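Local coordinates for protein serpin B4 (Homo sapiens, PDB 4ZK0) that probably inhibits target proteases through the serpin mechanism, in which a cleaved reactive-centre loop inserts as an extra strand into the main sheet, at residues F28-S33 and N178-K183; L89-K94 and N376-I381; K183-K188 and P235-D240; R214-F219 and R279-L284. All blocks are in the same frame, centred on the assembly; numbering follows the deposited sequence.

Interaction 1: residues F28-S33 and N178-K183; sequences FYSPIS and NAIYFK
Ser33 and Asn178 bring the two backbones closest together, with CA of Ser33 5.6 Å from CA of Asn178. Strand 27-29 ends at Tyr29, and Ser30 leads into helix 31-42, whose first turn packs against strand 174-185; the contact is made by side chains. Ser30 is the N-cap, its OG accepting the amide of Ser33 (OG of Ser30 to N of Ser33, 3.3 Å, 155° at the hydrogen). The same hydroxyl is bonded to the carbonyl of Leu382. With OG of Ser33 anti to its backbone N (chi1 173°), the hydroxyl reaches the amide end of Asn178, and ND2 of Asn178 donates to OG of Ser33 over 2.8 Å in a weak, bent bond of 141°. OG of Ser33 has a second partner in the hydroxyl of Thr347. Beside this polar pair, Ile180 sends both branches toward the helix start. Its CG2 comes within 3.5 Å of OG of Ser30, while its CD1 meets CG2 of Ile32 at 3.6 Å, the two isoleucines lying at about a right angle. The buried hydroxyls are thus held by Leu382 and Thr347 as well as by the cap and the weak amide bond. His330, which bonds the amide of Ser30, and inserted strand 340-351 complete the setting, that of the serpin shutter, where the start of helix B lies beneath the centre of sheet A.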
# COMPACT_ATOMS: atom_id res chain seq x y z
N PHE A 28 7.31 2.85 -2.96
CA PHE A 28 6.68 1.66 -2.43
C PHE A 28 5.68 2.03 -1.32
O PHE A 28 5.99 2.78 -0.37
CB PHE A 28 7.68 0.65 -1.88
CG PHE A 28 7.05 -0.69 -1.55
CD1 PHE A 28 6.56 -1.52 -2.58
CD2 PHE A 28 6.87 -1.08 -0.24
CE1 PHE A 28 5.95 -2.69 -2.28
CE2 PHE A 28 6.22 -2.24 0.07
CZ PHE A 28 5.76 -3.07 -0.96
N TYR A 29 4.49 1.51 -1.48
CA TYR A 29 3.42 1.84 -0.60
C TYR A 29 2.33 0.78 -0.67
O TYR A 29 2.30 -0.03 -1.60
CB TYR A 29 2.89 3.26 -0.89
CG TYR A 29 2.31 3.50 -2.28
CD1 TYR A 29 3.13 3.77 -3.35
CD2 TYR A 29 0.97 3.54 -2.49
CE1 TYR A 29 2.65 4.03 -4.62
CE2 TYR A 29 0.45 3.76 -3.77
CZ TYR A 29 1.31 4.04 -4.85
OH TYR A 29 0.85 4.30 -6.14
N SER A 30 1.43 0.85 0.30
CA SER A 30 0.23 0.03 0.34
C SER A 30 -0.98 0.91 0.17
O SER A 30 -1.37 1.61 1.13
CB SER A 30 0.10 -0.75 1.66
OG SER A 30 -1.11 -1.54 1.62
N PRO A 31 -1.56 0.92 -1.06
CA PRO A 31 -2.75 1.68 -1.28
C PRO A 31 -3.91 1.22 -0.39
O PRO A 31 -4.66 2.05 0.13
CB PRO A 31 -3.04 1.47 -2.77
CG PRO A 31 -2.36 0.21 -3.14
CD PRO A 31 -1.15 0.17 -2.25
N ILE A 32 -4.04 -0.09 -0.21
CA ILE A 32 -5.12 -0.63 0.63
C ILE A 32 -5.06 -0.16 2.09
O ILE A 32 -6.09 0.06 2.72
CB ILE A 32 -5.24 -2.16 0.45
CG1 ILE A 32 -6.64 -2.63 0.87
CG2 ILE A 32 -4.17 -2.90 1.21
CD1 ILE A 32 -7.76 -1.95 0.07
N SER A 33 -3.84 -0.03 2.64
CA SER A 33 -3.62 0.48 3.97
C SER A 33 -4.15 1.90 4.11
O SER A 33 -4.87 2.26 5.06
CB SER A 33 -2.12 0.44 4.26
OG SER A 33 -1.79 1.07 5.48
N ASN A 178 -3.80 1.91 10.31
CA ASN A 178 -3.87 0.64 9.59
C ASN A 178 -2.48 0.11 9.48
O ASN A 178 -1.53 0.84 9.15
CB ASN A 178 -4.44 0.80 8.20
CG ASN A 178 -4.45 -0.50 7.48
OD1 ASN A 178 -5.42 -1.30 7.58
ND2 ASN A 178 -3.39 -0.76 6.77
N ALA A 179 -2.34 -1.17 9.77
CA ALA A 179 -1.11 -1.91 9.48
C ALA A 179 -1.46 -3.07 8.58
O ALA A 179 -2.48 -3.68 8.80
CB ALA A 179 -0.55 -2.41 10.79
N ILE A 180 -0.61 -3.39 7.60
CA ILE A 180 -0.72 -4.55 6.74
C ILE A 180 0.63 -5.26 6.73
O ILE A 180 1.70 -4.58 6.79
CB ILE A 180 -1.21 -4.19 5.31
CG1 ILE A 180 -1.26 -5.39 4.38
CG2 ILE A 180 -0.36 -3.11 4.64
CD1 ILE A 180 -2.08 -5.12 3.14
N TYR A 181 0.58 -6.62 6.80
CA TYR A 181 1.77 -7.48 6.84
C TYR A 181 1.60 -8.69 5.89
O TYR A 181 0.53 -9.34 5.82
CB TYR A 181 2.12 -7.93 8.28
CG TYR A 181 3.36 -8.77 8.32
CD1 TYR A 181 4.60 -8.19 8.18
CD2 TYR A 181 3.30 -10.17 8.37
CE1 TYR A 181 5.77 -8.95 8.15
CE2 TYR A 181 4.46 -10.95 8.36
CZ TYR A 181 5.68 -10.33 8.23
OH TYR A 181 6.84 -11.06 8.22
N PHE A 182 2.62 -8.90 5.05
CA PHE A 182 2.62 -10.04 4.20
C PHE A 182 3.98 -10.73 4.21
O PHE A 182 5.00 -10.08 4.13
CB PHE A 182 2.25 -9.64 2.78
CG PHE A 182 2.53 -10.72 1.76
CD1 PHE A 182 1.67 -11.79 1.64
CD2 PHE A 182 3.60 -10.62 0.93
CE1 PHE A 182 1.92 -12.80 0.72
CE2 PHE A 182 3.83 -11.60 -0.01
CZ PHE A 182 3.00 -12.71 -0.12
N LYS A 183 3.98 -12.05 4.33
CA LYS A 183 5.18 -12.82 4.09
C LYS A 183 4.83 -14.10 3.34
O LYS A 183 3.98 -14.82 3.75
CB LYS A 183 5.89 -13.15 5.40
CG LYS A 183 7.30 -13.67 5.19
CD LYS A 183 8.08 -13.96 6.49
CE LYS A 183 9.56 -14.12 6.13
NZ LYS A 183 10.24 -15.12 7.00

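Interaction 2: residues L89-K94 and N376-I381; sequences LTEFNK and NKTNSI
The ring of Phe92 meets Thr378 and Ser380 with its edge: CE1 of Phe92 lies 3.3 Å from OG1 of Thr378, and CZ of Phe92 lies 3.4 Å from OG of Ser380. Both oxygens sit near the ring plane, against the C-H rim. Because OG1 of Thr378 stands between its backbone N and carbonyl carbon (chi1 61°), the other branch is turned to the helix, CG2 touching CG of Glu91 at 3.4 Å as the two side chains pass antiparallel. Farther out, the bent chain of Glu91 puts OE2 3.5 Å from CG of Lys377; the lysine amine stays beyond a salt bridge, OE2 of Glu91 to NZ of Lys377 being 4.6 Å. The last turn of helix 80-92, helix D of the serpin fold, here packs on the tight connection of a beta hairpin formed by strands 369-375 and 380-387, with Asn379 and Ser380 facing Gln375 in a G1 bulge. What positions the two hydroxyls is a bond between them, OG1 of Thr378 to OG of Ser380 at 2.7 Å. Ser380 is tied further to the hydroxyl of Ser5 near the chain start, and Thr378 weakly to the side chain of Gln375, which also touches Phe92.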
# COMPACT_ATOMS: atom_id res chain seq x y z
N LEU A 89 -11.62 -7.24 4.29
CA LEU A 89 -10.78 -7.46 5.45
C LEU A 89 -10.88 -8.91 5.94
O LEU A 89 -9.87 -9.51 6.31
CB LEU A 89 -11.17 -6.51 6.60
CG LEU A 89 -10.71 -5.07 6.39
CD1 LEU A 89 -11.31 -4.16 7.43
CD2 LEU A 89 -9.21 -5.04 6.39
N THR A 90 -12.09 -9.46 5.93
CA THR A 90 -12.28 -10.84 6.33
C THR A 90 -11.60 -11.78 5.34
O THR A 90 -11.04 -12.79 5.72
CB THR A 90 -13.76 -11.24 6.41
OG1 THR A 90 -14.47 -10.24 7.13
CG2 THR A 90 -13.89 -12.54 7.16
N GLU A 91 -11.67 -11.43 4.07
CA GLU A 91 -11.03 -12.21 3.03
C GLU A 91 -9.49 -12.13 3.11
O GLU A 91 -8.83 -13.12 2.95
CB GLU A 91 -11.60 -11.78 1.68
CG GLU A 91 -11.17 -12.62 0.49
CD GLU A 91 -11.65 -14.06 0.54
OE1 GLU A 91 -12.57 -14.38 1.33
OE2 GLU A 91 -11.09 -14.87 -0.23
N PHE A 92 -8.92 -10.98 3.47
CA PHE A 92 -7.49 -10.84 3.50
C PHE A 92 -6.83 -11.50 4.72
O PHE A 92 -5.69 -11.94 4.64
CB PHE A 92 -7.08 -9.35 3.44
CG PHE A 92 -7.45 -8.66 2.14
CD1 PHE A 92 -7.66 -9.38 1.01
CD2 PHE A 92 -7.54 -7.31 2.08
CE1 PHE A 92 -8.00 -8.75 -0.18
CE2 PHE A 92 -7.85 -6.66 0.89
CZ PHE A 92 -8.07 -7.39 -0.25
N ASN A 93 -7.51 -11.50 5.86
CA ASN A 93 -6.93 -12.01 7.06
C ASN A 93 -6.95 -13.55 7.06
O ASN A 93 -7.72 -14.16 7.76
CB ASN A 93 -7.61 -11.44 8.28
CG ASN A 93 -7.11 -10.04 8.58
OD1 ASN A 93 -7.83 -9.05 8.42
ND2 ASN A 93 -5.87 -9.96 9.00
N LYS A 94 -6.03 -14.10 6.29
CA LYS A 94 -5.85 -15.51 6.11
C LYS A 94 -4.37 -15.76 6.06
O LYS A 94 -3.63 -15.04 5.40
CB LYS A 94 -6.46 -15.95 4.79
CG LYS A 94 -5.92 -17.27 4.28
CD LYS A 94 -6.71 -17.76 3.08
CE LYS A 94 -6.38 -19.20 2.76
NZ LYS A 94 -7.63 -19.99 2.60
N ASN A 376 -5.09 -12.52 -5.45
CA ASN A 376 -5.65 -13.02 -6.72
C ASN A 376 -7.16 -13.31 -6.72
O ASN A 376 -7.81 -13.11 -7.74
CB ASN A 376 -4.94 -14.32 -7.15
CG ASN A 376 -3.46 -14.11 -7.47
OD1 ASN A 376 -2.62 -15.00 -7.26
ND2 ASN A 376 -3.14 -12.94 -7.96
N LYS A 377 -7.67 -13.79 -5.61
CA LYS A 377 -9.10 -14.08 -5.42
C LYS A 377 -9.97 -12.83 -5.55
O LYS A 377 -10.94 -12.82 -6.30
CB LYS A 377 -9.30 -14.78 -4.06
CG LYS A 377 -10.74 -15.11 -3.69
CD LYS A 377 -11.35 -16.24 -4.52
CE LYS A 377 -12.75 -15.88 -5.07
NZ LYS A 377 -13.71 -15.49 -3.99
N THR A 378 -9.59 -11.76 -4.85
CA THR A 378 -10.33 -10.50 -4.79
C THR A 378 -9.83 -9.61 -5.88
O THR A 378 -10.37 -8.57 -6.16
CB THR A 378 -10.10 -9.77 -3.46
OG1 THR A 378 -8.71 -9.44 -3.30
CG2 THR A 378 -10.57 -10.64 -2.26
N ASN A 379 -8.74 -10.01 -6.49
CA ASN A 379 -8.06 -9.18 -7.40
C ASN A 379 -7.65 -7.75 -6.89
O ASN A 379 -7.78 -6.75 -7.59
CB ASN A 379 -8.82 -9.13 -8.71
CG ASN A 379 -7.90 -8.79 -9.82
OD1 ASN A 379 -7.14 -9.64 -10.27
ND2 ASN A 379 -7.83 -7.54 -10.15
N SER A 380 -7.12 -7.68 -5.67
CA SER A 380 -6.84 -6.44 -5.04
C SER A 380 -5.33 -6.20 -5.05
O SER A 380 -4.51 -7.13 -4.85
CB SER A 380 -7.32 -6.45 -3.58
OG SER A 380 -8.70 -6.70 -3.49
N ILE A 381 -4.97 -4.94 -5.20
CA ILE A 381 -3.52 -4.58 -5.11
C ILE A 381 -3.20 -4.11 -3.71
O ILE A 381 -3.73 -3.12 -3.24
CB ILE A 381 -3.08 -3.60 -6.21
CG1 ILE A 381 -3.34 -4.23 -7.57
CG2 ILE A 381 -1.60 -3.25 -6.04
CD1 ILE A 381 -3.23 -3.28 -8.76

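Interaction 3: residues K183-K188 and P235-D240; sequences KGQWEK and PYKGKD
Trp186 and Tyr236 pair through backbone and side chain alike. Two main-chain hydrogen bonds straddle them: N of Lys237 donates to O of Gln185 over 2.9 Å, and N of Glu187 to O of Pro235 over 2.8 Å, both nearly straight at the hydrogen. A water adds a third link, donating to O of Pro235 while accepting from N of Lys188. The 235-240 segment is folded by a type II turn from Tyr236 to Lys239, closed by the bond from N of Lys239 to O of Tyr236. NE1 of Trp186 bonds to O of Thr337 at the serpin breach, where the loop begins to insert into sheet A. Among the aromatic contacts, CG of both residues lies beside the backbone N (chi1 -68° for Trp186, -64° for Tyr236), which brings the rings back toward each other. They are nearly parallel (11° between planes) but slid aside, the Tyr236 centroid 4.7 Å from that of the six-membered ring of Trp186, with slight overlap. CE1 of Tyr236 stands over one indole face, 3.4 Å from CZ3 of Trp186. The charged contact is at the outer side: NZ of Lys239 reaches the syn side of the Glu187 carboxylate, 2.9 Å from OE1 of Glu187, a salt bridge. Main-chain bonds thus set the register, the offset aromatic pair covers the buried side, leaving OH of Tyr236 without a partner in the model, and the ion pair ties the turn from outside.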
# COMPACT_ATOMS: atom_id res chain seq x y z
N LYS A 183 3.98 -12.05 4.33
CA LYS A 183 5.18 -12.82 4.09
C LYS A 183 4.83 -14.10 3.34
O LYS A 183 3.98 -14.82 3.75
CB LYS A 183 5.89 -13.15 5.40
CG LYS A 183 7.30 -13.67 5.19
CD LYS A 183 8.08 -13.96 6.49
CE LYS A 183 9.56 -14.12 6.13
NZ LYS A 183 10.24 -15.12 7.00
N GLY A 184 5.48 -14.36 2.22
CA GLY A 184 5.07 -15.47 1.38
C GLY A 184 6.28 -16.13 0.74
O GLY A 184 7.22 -15.46 0.28
N GLN A 185 6.25 -17.46 0.71
CA GLN A 185 7.20 -18.23 -0.07
C GLN A 185 6.82 -18.11 -1.55
O GLN A 185 5.65 -18.14 -1.87
CB GLN A 185 7.08 -19.73 0.25
CG GLN A 185 7.41 -20.10 1.68
CD GLN A 185 7.26 -21.61 1.89
OE1 GLN A 185 7.64 -22.39 1.04
NE2 GLN A 185 6.68 -22.00 2.99
N TRP A 186 7.80 -18.08 -2.42
CA TRP A 186 7.51 -18.13 -3.82
C TRP A 186 6.94 -19.51 -4.17
O TRP A 186 7.30 -20.51 -3.57
CB TRP A 186 8.76 -17.96 -4.67
CG TRP A 186 9.39 -16.68 -4.63
CD1 TRP A 186 10.67 -16.45 -4.25
CD2 TRP A 186 8.84 -15.41 -5.01
NE1 TRP A 186 10.96 -15.13 -4.34
CE2 TRP A 186 9.85 -14.45 -4.78
CE3 TRP A 186 7.61 -14.99 -5.49
CZ2 TRP A 186 9.67 -13.11 -5.03
CZ3 TRP A 186 7.43 -13.68 -5.76
CH2 TRP A 186 8.45 -12.74 -5.51
N GLU A 187 6.07 -19.56 -5.16
CA GLU A 187 5.65 -20.86 -5.61
C GLU A 187 6.87 -21.65 -6.14
O GLU A 187 7.03 -22.82 -5.84
CB GLU A 187 4.67 -20.72 -6.72
CG GLU A 187 4.53 -22.01 -7.45
CD GLU A 187 3.13 -22.37 -7.54
OE1 GLU A 187 2.52 -21.95 -8.53
OE2 GLU A 187 2.65 -22.98 -6.55
N LYS A 188 7.71 -20.99 -6.91
CA LYS A 188 8.95 -21.58 -7.37
C LYS A 188 10.09 -20.76 -6.82
O LYS A 188 10.33 -19.65 -7.27
CB LYS A 188 8.94 -21.54 -8.88
CG LYS A 188 8.01 -22.60 -9.45
CD LYS A 188 7.27 -22.12 -10.68
CE LYS A 188 6.58 -23.27 -11.39
NZ LYS A 188 6.13 -22.80 -12.73
N PRO A 235 3.94 -16.16 -8.99
CA PRO A 235 3.02 -16.53 -7.91
C PRO A 235 3.69 -16.91 -6.56
O PRO A 235 4.83 -17.41 -6.55
CB PRO A 235 2.28 -17.76 -8.49
CG PRO A 235 2.77 -17.92 -9.88
CD PRO A 235 4.10 -17.26 -9.97
N TYR A 236 3.02 -16.59 -5.45
CA TYR A 236 3.39 -17.17 -4.15
C TYR A 236 2.78 -18.57 -4.04
O TYR A 236 1.82 -18.96 -4.78
CB TYR A 236 2.97 -16.25 -3.00
CG TYR A 236 3.73 -14.94 -3.10
CD1 TYR A 236 5.02 -14.85 -2.64
CD2 TYR A 236 3.18 -13.83 -3.72
CE1 TYR A 236 5.74 -13.66 -2.77
CE2 TYR A 236 3.89 -12.64 -3.84
CZ TYR A 236 5.18 -12.58 -3.38
OH TYR A 236 5.91 -11.42 -3.55
N LYS A 237 3.37 -19.37 -3.18
CA LYS A 237 2.91 -20.72 -2.98
C LYS A 237 1.45 -20.71 -2.55
O LYS A 237 1.09 -20.04 -1.60
CB LYS A 237 3.76 -21.43 -1.95
CG LYS A 237 3.51 -22.95 -1.95
CD LYS A 237 4.48 -23.65 -0.99
CE LYS A 237 4.08 -25.11 -0.77
NZ LYS A 237 5.17 -25.75 0.03
N GLY A 238 0.62 -21.42 -3.30
CA GLY A 238 -0.81 -21.57 -2.99
C GLY A 238 -1.52 -20.74 -4.03
O GLY A 238 -2.69 -20.95 -4.31
N LYS A 239 -0.81 -19.77 -4.59
CA LYS A 239 -1.36 -18.93 -5.63
C LYS A 239 -2.51 -18.07 -5.19
O LYS A 239 -3.14 -17.45 -6.04
CB LYS A 239 -1.80 -19.75 -6.86
CG LYS A 239 -0.67 -20.36 -7.69
CD LYS A 239 -1.23 -20.77 -9.06
CE LYS A 239 -0.20 -20.93 -10.17
NZ LYS A 239 0.23 -22.36 -10.26
N ASP A 240 -2.77 -17.93 -3.90
CA ASP A 240 -3.67 -16.91 -3.45
C ASP A 240 -3.16 -15.46 -3.66
O ASP A 240 -3.98 -14.54 -3.69
CB ASP A 240 -3.99 -17.05 -1.98
CG ASP A 240 -4.76 -18.31 -1.67
OD1 ASP A 240 -5.21 -18.98 -2.62
OD2 ASP A 240 -4.86 -18.60 -0.47
O HOH W 1 6.93 -18.37 -8.09

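Interaction 4: residues R214-F219 and R279-L284; sequences RQYTSF and RVDLHL. With ZN (zinc ion), chain B.
Phe219 packs tightly on Val280 and Leu282, whereas Arg214, Tyr216 and Arg279 lie on the looser opposite face of the same strand pair. On the packed face CZ of Phe219 touches CD2 of Leu282 at 3.8 Å, crossing it at about a right angle, and the ring presents its edge to CB of Val280. With CG placed beside its backbone N (chi1 -67°), the Phe219 ring swings toward those two residues. Leu232 and Phe363 cover the group further. Strands 206-224 and 276-294 run antiparallel, their short segments at 144° and 4.4 Å between axes, and Gln215–Leu282 and Thr217–Val280 form the hydrogen-bonded pairs, N of Leu282 lying 2.8 Å from O of Gln215. Here they belong to sheet C of the serpin fold, with strand 361-364, which follows the reactive-centre loop, alongside 276-294. The more open face carries a zinc ion. Asp281 chelates it with both oxygens, OD1 of Asp281 at 2.2 Å and OD2 of Asp281 at 2.5 Å from zinc; NE2 of His283 binds zinc at 2.1 Å, and a water is the fourth ligand atom. His364 supports the site, bonded to OD2 of Asp281 and stacked with the ring of His283. CG of Arg214 lies over a face of that imidazole, 3.6 Å from the His283 centroid, a CH-pi contact, before its guanidinium leaves for O of Asp194. At the far end OH of Tyr216, weakly bonded to N of Asn360, rests 3.5 Å from CB of Arg279, the two side chains meeting obliquely at the surface.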
# COMPACT_ATOMS: atom_id res chain seq x y z
N ARG A 214 18.24 -15.87 -10.25
CA ARG A 214 17.97 -16.37 -11.61
C ARG A 214 17.28 -17.72 -11.57
O ARG A 214 17.67 -18.61 -10.80
CB ARG A 214 19.25 -16.51 -12.43
CG ARG A 214 20.04 -15.23 -12.52
CD ARG A 214 21.37 -15.49 -13.22
NE ARG A 214 22.28 -16.18 -12.35
CZ ARG A 214 23.41 -16.79 -12.74
NH1 ARG A 214 23.75 -16.88 -14.02
NH2 ARG A 214 24.18 -17.36 -11.83
N GLN A 215 16.34 -17.86 -12.49
CA GLN A 215 15.48 -19.02 -12.57
C GLN A 215 14.99 -19.18 -14.00
O GLN A 215 14.70 -18.19 -14.65
CB GLN A 215 14.26 -18.73 -11.69
CG GLN A 215 13.63 -19.93 -11.14
CD GLN A 215 12.33 -19.57 -10.46
OE1 GLN A 215 12.24 -18.60 -9.74
NE2 GLN A 215 11.33 -20.37 -10.70
N TYR A 216 14.80 -20.40 -14.44
CA TYR A 216 14.23 -20.63 -15.75
C TYR A 216 13.06 -21.56 -15.57
O TYR A 216 13.23 -22.75 -15.35
CB TYR A 216 15.28 -21.24 -16.69
CG TYR A 216 14.77 -21.47 -18.11
CD1 TYR A 216 14.57 -20.41 -18.95
CD2 TYR A 216 14.48 -22.76 -18.58
CE1 TYR A 216 14.10 -20.58 -20.24
CE2 TYR A 216 14.01 -22.95 -19.88
CZ TYR A 216 13.83 -21.85 -20.70
OH TYR A 216 13.38 -21.97 -21.99
N THR A 217 11.84 -21.02 -15.63
CA THR A 217 10.66 -21.83 -15.39
C THR A 217 9.55 -21.14 -16.10
O THR A 217 9.75 -20.03 -16.60
CB THR A 217 10.34 -21.98 -13.88
OG1 THR A 217 9.95 -20.72 -13.31
CG2 THR A 217 11.53 -22.55 -13.11
N SER A 218 8.38 -21.75 -16.17
CA SER A 218 7.27 -21.07 -16.83
C SER A 218 6.38 -20.26 -15.90
O SER A 218 6.13 -20.62 -14.75
CB SER A 218 6.44 -22.08 -17.60
OG SER A 218 6.48 -23.26 -16.86
N PHE A 219 5.85 -19.19 -16.46
CA PHE A 219 5.12 -18.19 -15.74
C PHE A 219 4.16 -17.63 -16.76
O PHE A 219 4.46 -17.68 -17.94
CB PHE A 219 6.03 -17.01 -15.34
CG PHE A 219 7.08 -17.33 -14.33
CD1 PHE A 219 6.76 -17.45 -12.98
CD2 PHE A 219 8.40 -17.45 -14.71
CE1 PHE A 219 7.76 -17.71 -12.02
CE2 PHE A 219 9.40 -17.70 -13.78
CZ PHE A 219 9.08 -17.84 -12.43
N ARG A 279 7.97 -20.18 -20.93
CA ARG A 279 9.23 -20.43 -20.26
C ARG A 279 10.02 -19.17 -20.25
O ARG A 279 10.27 -18.57 -21.28
CB ARG A 279 10.01 -21.51 -20.98
CG ARG A 279 9.29 -22.83 -20.92
CD ARG A 279 10.25 -23.93 -20.50
NE ARG A 279 9.77 -25.22 -20.98
CZ ARG A 279 9.77 -25.60 -22.26
NH1 ARG A 279 10.22 -24.78 -23.22
NH2 ARG A 279 9.30 -26.80 -22.58
N VAL A 280 10.42 -18.76 -19.06
CA VAL A 280 11.02 -17.46 -18.95
C VAL A 280 12.31 -17.62 -18.18
O VAL A 280 12.31 -18.24 -17.14
CB VAL A 280 10.11 -16.45 -18.26
CG1 VAL A 280 10.77 -15.09 -18.21
CG2 VAL A 280 8.79 -16.39 -19.02
N ASP A 281 13.39 -17.09 -18.75
CA ASP A 281 14.61 -16.89 -18.04
C ASP A 281 14.46 -15.58 -17.23
O ASP A 281 14.64 -14.46 -17.74
CB ASP A 281 15.79 -16.79 -19.04
CG ASP A 281 17.12 -16.67 -18.34
OD1 ASP A 281 17.26 -17.23 -17.24
OD2 ASP A 281 18.02 -16.01 -18.87
N LEU A 282 14.15 -15.76 -15.95
CA LEU A 282 13.84 -14.68 -15.08
C LEU A 282 15.04 -14.37 -14.26
O LEU A 282 15.52 -15.23 -13.52
CB LEU A 282 12.69 -15.07 -14.20
CG LEU A 282 12.35 -14.12 -13.05
CD1 LEU A 282 11.91 -12.75 -13.51
CD2 LEU A 282 11.30 -14.75 -12.18
N HIS A 283 15.50 -13.13 -14.38
CA HIS A 283 16.53 -12.59 -13.54
C HIS A 283 15.86 -11.50 -12.71
O HIS A 283 15.39 -10.48 -13.25
CB HIS A 283 17.65 -11.97 -14.38
CG HIS A 283 18.50 -12.96 -15.11
ND1 HIS A 283 19.76 -12.63 -15.58
CD2 HIS A 283 18.30 -14.26 -15.41
CE1 HIS A 283 20.28 -13.68 -16.17
NE2 HIS A 283 19.43 -14.68 -16.08
N LEU A 284 15.81 -11.71 -11.41
CA LEU A 284 15.17 -10.76 -10.51
C LEU A 284 16.13 -10.46 -9.35
O LEU A 284 16.61 -11.38 -8.67
CB LEU A 284 13.87 -11.37 -9.99
CG LEU A 284 13.01 -10.48 -9.10
CD1 LEU A 284 12.24 -9.39 -9.86
CD2 LEU A 284 12.03 -11.34 -8.31
ZN ZN B . 19.34 -16.67 -16.86
O HOH W 2 19.16 -18.46 -15.43

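Overall arrangement
Interaction 1 is the core contact, fully buried near the centre of the chain; interactions 2, 3 and 4 are partly buried. Interactions 1 and 3 both use strand 174-185 and share Lys183. Interactions 1 and 2 meet where Pro31 and Ile32 touch Ile381, and interactions 2 and 3 where N of Asn376 approaches O of Asp240, probably in a hydrogen bond. Lys188 and Pro235 join interactions 3 and 4, whereas interactions 1 and 4 are about 27 Å apart between centres. Buried hydroxyls and an amide serve interaction 1; interaction 2 sets a ring edge against hydroxyls; interaction 3 joins a buried aromatic pair to an outer ion pair; interaction 4 has an apolar face and a zinc on the more open one.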